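Galectin (Danio rerio, PDB 6E20) binds beta-galactoside glycans as a galectin of the innate immune system and probably recognises the envelope glycoprotein of a fish rhabdovirus through them. Local coordinates at residues G21-D26 against K83-K88; S27-I32 against E123-I128; P47-H52 against D75-I80. One frame throughout, in Å; residues are numbered along the deposited sequence.

Contact 1 (G21-D26 against K83-K88); sequences GVPKPD and KEFQIK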
# COMPACT_ATOMS: atom_id res chain seq x y z
N GLY B 21 6.93 0.59 -8.80
CA GLY B 21 7.14 2.04 -8.83
C GLY B 21 7.79 2.47 -10.12
O GLY B 21 8.23 1.61 -10.90
N VAL B 22 7.83 3.78 -10.31
CA VAL B 22 8.53 4.45 -11.44
C VAL B 22 9.24 5.65 -10.85
O VAL B 22 8.59 6.50 -10.23
CB VAL B 22 7.53 4.90 -12.51
CG1 VAL B 22 8.24 5.47 -13.73
CG2 VAL B 22 6.56 3.80 -12.89
N PRO B 23 10.59 5.75 -10.99
CA PRO B 23 11.28 6.95 -10.55
C PRO B 23 10.70 8.10 -11.38
O PRO B 23 10.42 7.88 -12.53
CB PRO B 23 12.77 6.68 -10.82
CG PRO B 23 12.85 5.19 -11.11
CD PRO B 23 11.49 4.78 -11.61
N LYS B 24 10.50 9.26 -10.76
CA LYS B 24 10.08 10.49 -11.48
C LYS B 24 11.07 10.75 -12.61
O LYS B 24 12.25 10.41 -12.51
CB LYS B 24 10.02 11.72 -10.57
CG LYS B 24 9.16 11.58 -9.34
CD LYS B 24 7.69 11.59 -9.60
CE LYS B 24 6.85 11.52 -8.34
NZ LYS B 24 6.84 12.81 -7.61
N PRO B 25 10.63 11.38 -13.72
CA PRO B 25 11.53 11.65 -14.85
C PRO B 25 12.80 12.42 -14.45
O PRO B 25 13.80 12.24 -15.08
CB PRO B 25 10.68 12.48 -15.83
CG PRO B 25 9.25 12.13 -15.48
CD PRO B 25 9.25 11.81 -13.99
N ASP B 26 12.72 13.26 -13.41
CA ASP B 26 13.84 14.12 -12.95
C ASP B 26 14.39 13.59 -11.63
O ASP B 26 15.10 14.35 -10.95
CB ASP B 26 13.37 15.58 -12.81
CG ASP B 26 12.39 15.83 -11.67
OD1 ASP B 26 11.74 14.87 -11.19
OD2 ASP B 26 12.27 16.99 -11.30
N LYS B 83 11.08 4.88 -15.70
CA LYS B 83 10.87 3.46 -16.12
C LYS B 83 10.37 2.67 -14.93
O LYS B 83 11.00 2.79 -13.85
CB LYS B 83 12.16 2.88 -16.69
CG LYS B 83 12.42 3.36 -18.11
CD LYS B 83 11.23 3.01 -19.02
CE LYS B 83 10.76 4.22 -19.77
NZ LYS B 83 11.90 4.88 -20.44
N GLU B 84 9.29 1.92 -15.12
CA GLU B 84 8.69 1.07 -14.05
C GLU B 84 9.73 0.06 -13.59
O GLU B 84 10.47 -0.46 -14.43
CB GLU B 84 7.45 0.31 -14.50
CG GLU B 84 6.90 -0.58 -13.38
CD GLU B 84 5.58 -1.28 -13.65
OE1 GLU B 84 5.58 -2.51 -13.70
OE2 GLU B 84 4.57 -0.59 -13.81
N PHE B 85 9.77 -0.19 -12.28
CA PHE B 85 10.56 -1.27 -11.66
C PHE B 85 9.65 -2.05 -10.71
O PHE B 85 8.60 -1.53 -10.23
CB PHE B 85 11.76 -0.72 -10.88
CG PHE B 85 11.36 0.14 -9.72
CD1 PHE B 85 10.90 -0.42 -8.53
CD2 PHE B 85 11.36 1.52 -9.83
CE1 PHE B 85 10.50 0.37 -7.47
CE2 PHE B 85 10.95 2.31 -8.76
CZ PHE B 85 10.52 1.74 -7.59
N GLN B 86 10.09 -3.28 -10.45
CA GLN B 86 9.55 -4.17 -9.40
C GLN B 86 10.74 -4.67 -8.57
O GLN B 86 11.74 -5.12 -9.17
CB GLN B 86 8.69 -5.27 -10.02
CG GLN B 86 7.62 -5.74 -9.05
CD GLN B 86 6.65 -6.72 -9.65
OE1 GLN B 86 6.93 -7.91 -9.75
NE2 GLN B 86 5.47 -6.23 -9.99
N ILE B 87 10.66 -4.43 -7.26
CA ILE B 87 11.63 -4.85 -6.21
C ILE B 87 10.91 -5.81 -5.25
O ILE B 87 9.73 -5.57 -4.91
CB ILE B 87 12.15 -3.61 -5.46
CG1 ILE B 87 12.94 -2.68 -6.39
CG2 ILE B 87 12.96 -3.99 -4.23
CD1 ILE B 87 13.13 -1.29 -5.80
N LYS B 88 11.60 -6.89 -4.86
CA LYS B 88 11.10 -7.85 -3.85
C LYS B 88 12.02 -7.74 -2.65
O LYS B 88 13.24 -7.53 -2.87
CB LYS B 88 11.07 -9.28 -4.39
CG LYS B 88 10.18 -9.44 -5.61
CD LYS B 88 9.70 -10.84 -5.81
CE LYS B 88 8.51 -10.89 -6.74
NZ LYS B 88 8.15 -12.29 -7.04

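Contact 2 (S27-I32 against E123-I128); sequences STNFAI and EGEVRI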
# COMPACT_ATOMS: atom_id res chain seq x y z
N SER B 27 14.15 12.32 -11.30
CA SER B 27 14.62 11.73 -10.02
C SER B 27 16.14 11.84 -9.87
O SER B 27 16.88 11.51 -10.82
CB SER B 27 14.14 10.30 -9.90
OG SER B 27 14.50 9.76 -8.63
N THR B 28 16.61 12.32 -8.71
CA THR B 28 18.04 12.29 -8.33
C THR B 28 18.26 11.05 -7.47
O THR B 28 19.37 10.53 -7.43
CB THR B 28 18.48 13.57 -7.58
OG1 THR B 28 17.85 13.61 -6.30
CG2 THR B 28 18.17 14.82 -8.36
N ASN B 29 17.23 10.64 -6.76
CA ASN B 29 17.29 9.52 -5.80
C ASN B 29 15.89 9.27 -5.24
O ASN B 29 14.99 10.16 -5.40
CB ASN B 29 18.31 9.80 -4.69
CG ASN B 29 17.81 10.73 -3.61
OD1 ASN B 29 17.51 11.91 -3.88
ND2 ASN B 29 17.67 10.20 -2.40
N PHE B 30 15.72 8.14 -4.55
CA PHE B 30 14.47 7.81 -3.82
C PHE B 30 14.82 6.79 -2.76
O PHE B 30 15.91 6.23 -2.85
CB PHE B 30 13.35 7.32 -4.74
CG PHE B 30 13.60 6.02 -5.46
CD1 PHE B 30 14.18 5.99 -6.72
CD2 PHE B 30 13.21 4.81 -4.89
CE1 PHE B 30 14.39 4.79 -7.38
CE2 PHE B 30 13.43 3.60 -5.55
CZ PHE B 30 14.00 3.59 -6.81
N ALA B 31 13.94 6.59 -1.78
CA ALA B 31 14.22 5.68 -0.65
C ALA B 31 12.95 4.96 -0.23
O ALA B 31 11.86 5.58 -0.21
CB ALA B 31 14.86 6.42 0.51
N ILE B 32 13.15 3.68 0.09
CA ILE B 32 12.21 2.75 0.77
C ILE B 32 12.70 2.64 2.20
O ILE B 32 13.89 2.31 2.40
CB ILE B 32 12.18 1.37 0.09
CG1 ILE B 32 11.79 1.47 -1.39
CG2 ILE B 32 11.28 0.45 0.86
CD1 ILE B 32 12.61 0.58 -2.30
N GLU B 123 10.16 7.83 0.02
CA GLU B 123 10.52 9.28 0.01
C GLU B 123 11.35 9.57 -1.24
O GLU B 123 11.91 8.63 -1.89
CB GLU B 123 11.19 9.69 1.32
CG GLU B 123 12.68 9.49 1.36
CD GLU B 123 13.25 9.46 2.78
OE1 GLU B 123 12.77 10.27 3.62
OE2 GLU B 123 14.15 8.64 3.05
N GLY B 124 11.34 10.84 -1.62
CA GLY B 124 12.04 11.32 -2.81
C GLY B 124 11.24 11.11 -4.06
O GLY B 124 10.02 10.83 -3.99
N GLU B 125 11.93 11.22 -5.19
CA GLU B 125 11.36 11.43 -6.53
C GLU B 125 11.01 10.06 -7.14
O GLU B 125 11.67 9.62 -8.10
CB GLU B 125 12.36 12.29 -7.31
CG GLU B 125 12.64 13.64 -6.64
CD GLU B 125 14.06 14.21 -6.76
OE1 GLU B 125 15.06 13.44 -6.67
OE2 GLU B 125 14.18 15.45 -6.94
N VAL B 126 9.95 9.44 -6.62
CA VAL B 126 9.42 8.13 -7.10
C VAL B 126 7.90 8.12 -6.92
O VAL B 126 7.43 8.69 -5.95
CB VAL B 126 10.07 6.96 -6.35
CG1 VAL B 126 9.71 6.96 -4.88
CG2 VAL B 126 9.77 5.62 -6.99
N ARG B 127 7.18 7.46 -7.83
CA ARG B 127 5.74 7.18 -7.65
C ARG B 127 5.59 5.70 -7.33
O ARG B 127 6.19 4.85 -8.03
CB ARG B 127 4.89 7.66 -8.84
CG ARG B 127 5.36 7.25 -10.23
CD ARG B 127 4.57 8.02 -11.28
NE ARG B 127 5.05 7.89 -12.65
CZ ARG B 127 6.21 8.39 -13.12
NH1 ARG B 127 7.03 9.04 -12.32
NH2 ARG B 127 6.55 8.22 -14.38
N ILE B 128 4.86 5.41 -6.26
CA ILE B 128 4.60 4.02 -5.82
C ILE B 128 3.24 3.59 -6.36
O ILE B 128 2.22 4.21 -5.99
CB ILE B 128 4.71 3.91 -4.28
CG1 ILE B 128 6.08 4.37 -3.79
CG2 ILE B 128 4.38 2.49 -3.85
CD1 ILE B 128 7.24 3.57 -4.36

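Contact 3 (P47-H52 against D75-I80); sequences PRFDAH and DNFPFI. With GAL (beta-D-galactopyranose), chain D; NDG (2-acetamido-2-deoxy-alpha-D-glucopyranose), chain C.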
# COMPACT_ATOMS: atom_id res chain seq x y z
N PRO B 47 18.33 4.01 -3.71
CA PRO B 47 18.86 4.16 -5.07
C PRO B 47 19.11 5.64 -5.39
O PRO B 47 18.19 6.44 -5.27
CB PRO B 47 17.79 3.52 -5.95
CG PRO B 47 17.09 2.53 -5.01
CD PRO B 47 17.05 3.28 -3.70
N ARG B 48 20.36 5.97 -5.72
CA ARG B 48 20.84 7.33 -6.06
C ARG B 48 21.24 7.38 -7.54
O ARG B 48 22.29 6.80 -7.90
CB ARG B 48 21.98 7.69 -5.11
CG ARG B 48 21.56 7.76 -3.64
CD ARG B 48 22.75 8.04 -2.73
NE ARG B 48 22.38 8.09 -1.32
CZ ARG B 48 23.21 8.40 -0.33
NH1 ARG B 48 24.47 8.69 -0.57
NH2 ARG B 48 22.77 8.44 0.90
N PHE B 49 20.46 8.09 -8.36
CA PHE B 49 20.85 8.44 -9.75
C PHE B 49 22.06 9.36 -9.64
O PHE B 49 23.14 9.08 -10.24
CB PHE B 49 19.70 9.11 -10.50
CG PHE B 49 18.53 8.19 -10.72
CD1 PHE B 49 18.60 7.21 -11.71
CD2 PHE B 49 17.42 8.22 -9.88
CE1 PHE B 49 17.56 6.31 -11.88
CE2 PHE B 49 16.37 7.34 -10.07
CZ PHE B 49 16.45 6.37 -11.06
N ASP B 50 21.91 10.39 -8.82
CA ASP B 50 22.96 11.40 -8.57
C ASP B 50 22.55 12.25 -7.36
O ASP B 50 21.78 13.24 -7.55
CB ASP B 50 23.18 12.24 -9.82
CG ASP B 50 24.53 12.94 -9.90
OD1 ASP B 50 25.22 12.98 -8.88
OD2 ASP B 50 24.88 13.41 -10.99
N ALA B 51 23.03 11.89 -6.16
CA ALA B 51 22.69 12.58 -4.90
C ALA B 51 23.71 12.18 -3.82
O ALA B 51 24.23 11.02 -3.95
CB ALA B 51 21.27 12.22 -4.53
N HIS B 52 24.06 13.08 -2.87
CA HIS B 52 24.95 12.80 -1.69
C HIS B 52 26.36 12.46 -2.20
O HIS B 52 27.12 11.80 -1.46
CB HIS B 52 24.25 11.74 -0.80
CG HIS B 52 22.84 12.13 -0.53
ND1 HIS B 52 22.50 13.34 0.05
CD2 HIS B 52 21.68 11.50 -0.83
CE1 HIS B 52 21.17 13.41 0.13
NE2 HIS B 52 20.65 12.30 -0.40
N ASP B 75 26.94 -1.03 -6.47
CA ASP B 75 27.18 -0.43 -7.80
C ASP B 75 26.16 -0.99 -8.79
O ASP B 75 25.98 -0.42 -9.87
CB ASP B 75 28.65 -0.67 -8.17
CG ASP B 75 29.18 0.21 -9.29
OD1 ASP B 75 29.22 1.44 -9.10
OD2 ASP B 75 29.55 -0.35 -10.35
N ASN B 76 25.48 -2.08 -8.45
CA ASN B 76 24.39 -2.66 -9.29
C ASN B 76 23.19 -1.70 -9.28
O ASN B 76 22.67 -1.43 -8.20
CB ASN B 76 24.04 -4.05 -8.77
CG ASN B 76 22.94 -4.70 -9.56
OD1 ASN B 76 22.65 -4.30 -10.69
ND2 ASN B 76 22.33 -5.72 -8.97
N PHE B 77 22.80 -1.16 -10.43
CA PHE B 77 21.82 -0.04 -10.52
C PHE B 77 20.91 -0.22 -11.73
O PHE B 77 21.05 0.51 -12.70
CB PHE B 77 22.52 1.32 -10.61
CG PHE B 77 21.66 2.48 -10.20
CD1 PHE B 77 21.45 2.78 -8.85
CD2 PHE B 77 21.11 3.33 -11.15
CE1 PHE B 77 20.67 3.87 -8.48
CE2 PHE B 77 20.32 4.41 -10.78
CZ PHE B 77 20.11 4.69 -9.44
N PRO B 78 19.92 -1.13 -11.68
CA PRO B 78 19.01 -1.33 -12.80
C PRO B 78 17.75 -0.47 -12.61
O PRO B 78 16.66 -1.02 -12.71
CB PRO B 78 18.70 -2.83 -12.67
CG PRO B 78 18.63 -3.03 -11.17
CD PRO B 78 19.64 -2.06 -10.57
N PHE B 79 17.91 0.81 -12.27
CA PHE B 79 16.81 1.79 -12.25
C PHE B 79 17.05 2.82 -13.34
O PHE B 79 18.21 3.16 -13.62
CB PHE B 79 16.67 2.49 -10.90
CG PHE B 79 16.50 1.51 -9.78
CD1 PHE B 79 15.28 0.89 -9.57
CD2 PHE B 79 17.57 1.17 -8.96
CE1 PHE B 79 15.11 -0.03 -8.54
CE2 PHE B 79 17.40 0.25 -7.94
CZ PHE B 79 16.18 -0.36 -7.74
N ILE B 80 15.95 3.34 -13.90
CA ILE B 80 16.01 4.42 -14.90
C ILE B 80 14.89 5.40 -14.61
O ILE B 80 13.75 4.93 -14.37
CB ILE B 80 15.88 3.89 -16.34
CG1 ILE B 80 16.97 2.86 -16.68
CG2 ILE B 80 15.89 5.05 -17.32
CD1 ILE B 80 16.56 1.90 -17.78
C1 GAL D . 22.94 10.34 3.99
C2 GAL D . 21.70 10.92 3.35
C3 GAL D . 20.46 10.36 4.03
C4 GAL D . 20.51 8.83 4.01
C5 GAL D . 21.83 8.37 4.67
C6 GAL D . 22.03 6.83 4.65
O2 GAL D . 21.78 12.33 3.55
O3 GAL D . 19.31 10.81 3.36
O4 GAL D . 20.43 8.45 2.63
O5 GAL D . 22.93 8.94 3.97
O6 GAL D . 23.36 6.48 5.09
C1 NDG C . 28.18 10.92 3.79
C2 NDG C . 27.54 9.84 2.85
C3 NDG C . 26.12 10.11 2.50
C4 NDG C . 25.32 10.53 3.73
C5 NDG C . 25.97 11.78 4.32
C6 NDG C . 25.16 12.38 5.49
C7 NDG C . 29.26 8.97 1.57
C8 NDG C . 30.27 8.15 0.82
O5 NDG C . 27.28 11.45 4.77
O3 NDG C . 25.70 8.88 1.92
O4 NDG C . 24.03 10.84 3.23
O6 NDG C . 24.94 11.36 6.48
O7 NDG C . 29.30 9.31 2.61
N2 NDG C . 28.09 9.54 1.49
O1 NDG C . 28.74 11.98 3.04

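Contact 1 (G21-D26 against K83-K88)
Gly21 O takes the shortest polar bond of this contact: Phe85 N donates to it over 2.7 Å, with an N-H...O angle of 169°, so the bond is nearly straight. The same oxygen is also met by Glu84 CA at 3.2 Å in a CA-H...O contact, and one face of the Phe85 ring lies against it. The return bond, Gly21 N to Phe85 O, is 3.1 Å long and completes an antiparallel hydrogen-bonded pair. This pair joins strand 16-23 to strand 85-91 in the five-stranded sheet of the galectin beta-sandwich, and it is the one bridge between the two segments.

The Phe85 ring lies over the glycine. Its CG stands between the backbone N and the carbonyl carbon (chi1 64°), which folds the ring back across the neighbouring strand. Gly21 CA then sits 4.0 Å from the ring centroid and 24° off the normal, a CH-pi contact with the face. At the ring edge, in plane, Pro23 CD comes to 3.7 Å from Phe85 CD2. Beyond this contact, the ring also meets Phe30 with nearly parallel planes and Phe79 edge-to-face.

Val22 works with its two methyls separately. CG1 reaches the Lys83 backbone, 3.5 Å from Lys83 N, whereas CG2 lies against the Glu84 side chain, 3.9 Å from Glu84 CB, the two side chains crossing at about a right angle.

Gly21 N and O are thus both bonded to the Phe85 backbone. With no side chain on Gly21, the aromatic face can rest directly on the peptide, so the buried ring covers a peptide whose polar atoms are already paired.

Contact 2 (S27-I32 against E123-I128)
The backbones of 27-32 and 123-128 run antiparallel, with Phe30 and Gly124 as a non-hydrogen-bonded pair (CA-CA 4.4 Å) and Ala31 and Glu123 as a hydrogen-bonded one. This pairing joins strands 30-34 and 116-124 in the galectin beta-sandwich, in the sheet that carries the glycan pocket. After Gly124, with its positive phi, an inverse gamma turn centred on Glu125 leads the chain into strand 126-133 of the other sheet. Glu125 N still donates to Asn29 O, in the carbonyl plane.

Bent at chi2 (145°), the Glu125 side chain brings its carboxylate to Thr28, where OE1 accepts two bonds. Thr28 N approaches from above the carboxylate plane at 2.8 Å, while Thr28 OG1 donates to the syn lone pair of Glu125 OE1. Ser27 OG meanwhile donates to Glu125 O over 2.9 Å, so the carboxylate and the backbone O and N of Glu125 are all bonded to 27-29.

On the core side, Phe30 CB meets Val126 CG1 at 3.7 Å. Val126 CG2 lies over one face of the Phe30 ring, 4.2 Å from its centroid and 15° off the normal, in a CH-pi contact offset toward the rim.

Contact 3 (P47-H52 against D75-I80)
Phe77 reaches across to 47-52 from a CB directed at that segment, with CG anti to its backbone N (chi1 -158°). From CB the ring extends to CE1, which meets Pro47 CB at 3.8 Å and Arg48 O at 3.4 Å. CZ, the tip, touches the Arg48 peptide and lies over one face of Phe49, while CE2 comes to 3.4 Å from Phe49 CD1. The edge of Phe77 is turned to the face of Phe49 with planes at 90° and centroids 5.1 Å apart, a T-shaped pair.

Phe79 flanks this pair. Its CE2 lies 3.7 Å from Pro47 CG, and its CB packs against Phe49 CZ.

From a CB that points away from 75-80, the extended Arg48 side chain reaches the bound sugars. Its NH1 donates to NDG O3 (2.8 Å), and NH2 donates to GAL O4 (2.9 Å) and to NDG O3. Asn46 OD1 accepts from Arg48 NE, and Asp54 forms a salt bridge with NH1. His52 CD2 lies over the centre of the guanidinium.

The contact thus rests on aromatic and proline side chains, with carbonyl oxygens beside the rings, and not on polar bonds; the guanidinium, positioned by Asn46 and Asp54, faces the glycan.

How the contacts relate
From the N terminus, strand 16-23 leads through 21-26 directly into 27-32, so contacts 1 and 2 draw on consecutive pieces of chain. The loop closed by contact 1 ends at 83-88, that closed by contact 2 only at 123-128, and the two cross. Contact 3, between 47-52 and 75-80, is nested inside both. Contact 1 belongs to one sheet of the sandwich; contact 2 pairs strands of the other and then passes into the first, where Val22 O meets Arg127 N. Contact 3 joins the loop after strand 40-47 to the loop before strand 85-91: Phe49 touches Pro23 and Ser27, and Ile87 packs on Phe79, linking the three, while 47-52 supplies pocket residues Arg48 and His52.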